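Local coordinates for protein collagen adhesin (Enterococcus faecalis, PDB 2OKM) that probably helps the bacterium attach to host tissue by binding collagen, the crystallised chain being the N2 collagen-binding subdomain of this cell-wall-anchored adhesin, at residues 22-27 with 39-44. Residues are numbered along the deposited sequence; the frame is centred on the assembly and turned at random.
Sequences WFLNVN and IADRQG
The two facing sheets of a beta sandwich meet where Val26, Leu24 and Trp22 of strand 19-26 look across at Ile39, Asp41 and Gln43 of strand 37-43. The short segments run nearly antiparallel, at 163°, with their axes 11.4 Å apart, a spacing filled by side chains.

At one end the contact is purely apolar: Val26 CG2 lies 4.3 Å from Ile39 CD1, and branched aliphatic residues suit this buried interior. Ile39 also packs on Phe7, Phe92 and Ile126. Midway, the methyl CD2 of Leu24 comes 4.2 Å from Asp41 OD2, the two side chains crossing at a slant. A carboxylate in such a core needs a polar partner, and Asp41 OD1 finds one in the ND2 of Asn122, on strand 119-128 beside it in its own sheet.

This layering of two antiparallel sheets is the immunoglobulin-like architecture of the collagen-binding adhesin subdomain. At the other end of the contact, the extended chain of Gln43, with CG opposite the backbone N (chi1 -169°), carries the amide up to the indole of Trp22, a residue that combines a broad apolar surface with one polar N-H. Gln43 NE2 stands 3.6 Å from Trp22 NE1, and amide and ring planes differ by 37°. Both nitrogens are donors and bond elsewhere, Trp22 NE1 to Gln47 OE1 and Gln43 NE2 to Ser108 OG. The indole also meets the ring of Tyr106, on strand 101-110.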
# COMPACT_ATOMS: atom_id res chain seq x y z
N TRP A 22 -5.60 3.13 -6.08
CA TRP A 22 -5.37 2.95 -4.65
C TRP A 22 -3.98 3.41 -4.25
O TRP A 22 -3.05 3.41 -5.06
CB TRP A 22 -5.56 1.47 -4.26
CG TRP A 22 -6.99 1.01 -4.28
CD1 TRP A 22 -7.58 0.19 -5.20
CD2 TRP A 22 -8.02 1.34 -3.33
NE1 TRP A 22 -8.91 -0.01 -4.89
CE2 TRP A 22 -9.20 0.69 -3.74
CE3 TRP A 22 -8.05 2.13 -2.17
CZ2 TRP A 22 -10.41 0.80 -3.04
CZ3 TRP A 22 -9.25 2.24 -1.47
CH2 TRP A 22 -10.41 1.58 -1.91
N PHE A 23 -3.84 3.81 -2.99
CA PHE A 23 -2.57 4.28 -2.47
C PHE A 23 -2.29 3.74 -1.08
O PHE A 23 -3.13 3.86 -0.18
CB PHE A 23 -2.55 5.82 -2.38
CG PHE A 23 -2.88 6.52 -3.67
CD1 PHE A 23 -4.19 6.61 -4.12
CD2 PHE A 23 -1.87 7.13 -4.42
CE1 PHE A 23 -4.50 7.29 -5.31
CE2 PHE A 23 -2.17 7.82 -5.60
CZ PHE A 23 -3.48 7.89 -6.04
N LEU A 24 -1.12 3.14 -0.90
CA LEU A 24 -0.71 2.63 0.40
C LEU A 24 0.40 3.60 0.81
O LEU A 24 1.46 3.64 0.20
CB LEU A 24 -0.16 1.21 0.29
CG LEU A 24 -1.09 0.20 -0.40
CD1 LEU A 24 -0.41 -1.16 -0.40
CD2 LEU A 24 -2.44 0.12 0.32
N ASN A 25 0.13 4.40 1.84
CA ASN A 25 1.08 5.41 2.30
C ASN A 25 1.82 4.93 3.53
O ASN A 25 1.29 4.94 4.64
CB ASN A 25 0.31 6.70 2.58
CG ASN A 25 -0.35 7.24 1.34
OD1 ASN A 25 0.31 7.83 0.48
ND2 ASN A 25 -1.65 7.02 1.22
N VAL A 26 3.06 4.53 3.31
CA VAL A 26 3.88 3.97 4.37
C VAL A 26 5.01 4.84 4.92
O VAL A 26 5.91 5.24 4.18
CB VAL A 26 4.49 2.64 3.88
CG1 VAL A 26 5.20 1.93 5.03
CG2 VAL A 26 3.40 1.76 3.28
N ASN A 27 4.95 5.10 6.22
CA ASN A 27 5.98 5.86 6.92
C ASN A 27 6.34 7.19 6.24
O ASN A 27 7.51 7.49 6.03
CB ASN A 27 7.22 4.96 7.04
CG ASN A 27 8.24 5.49 8.03
OD1 ASN A 27 7.90 6.21 8.97
ND2 ASN A 27 9.50 5.10 7.83
N ILE A 39 1.97 -5.89 5.56
CA ILE A 39 0.59 -5.53 5.26
C ILE A 39 -0.17 -6.70 4.65
O ILE A 39 0.31 -7.33 3.71
CB ILE A 39 0.52 -4.36 4.25
CG1 ILE A 39 1.24 -3.13 4.81
CG2 ILE A 39 -0.94 -4.03 3.93
CD1 ILE A 39 1.33 -1.98 3.83
N ALA A 40 -1.34 -7.00 5.21
CA ALA A 40 -2.20 -8.06 4.68
C ALA A 40 -3.37 -7.27 4.10
O ALA A 40 -4.12 -6.64 4.85
CB ALA A 40 -2.67 -8.99 5.79
N ASP A 41 -3.52 -7.31 2.78
CA ASP A 41 -4.57 -6.56 2.11
C ASP A 41 -5.66 -7.43 1.48
O ASP A 41 -5.37 -8.36 0.74
CB ASP A 41 -3.93 -5.67 1.05
CG ASP A 41 -4.88 -4.61 0.53
OD1 ASP A 41 -5.91 -4.97 -0.07
OD2 ASP A 41 -4.59 -3.41 0.74
N ARG A 42 -6.91 -7.10 1.79
CA ARG A 42 -8.06 -7.82 1.25
C ARG A 42 -8.97 -6.81 0.57
O ARG A 42 -9.66 -6.03 1.24
CB ARG A 42 -8.82 -8.54 2.37
N GLN A 43 -8.98 -6.82 -0.76
CA GLN A 43 -9.79 -5.88 -1.52
C GLN A 43 -11.28 -6.19 -1.47
O GLN A 43 -11.69 -7.35 -1.39
CB GLN A 43 -9.31 -5.86 -2.97
CG GLN A 43 -9.89 -4.74 -3.79
CD GLN A 43 -9.23 -4.62 -5.14
OE1 GLN A 43 -9.40 -5.48 -6.01
NE2 GLN A 43 -8.45 -3.57 -5.32
N GLY A 44 -12.09 -5.13 -1.52
CA GLY A 44 -13.53 -5.26 -1.48
C GLY A 44 -14.14 -5.69 -2.80
O GLY A 44 -13.45 -5.80 -3.81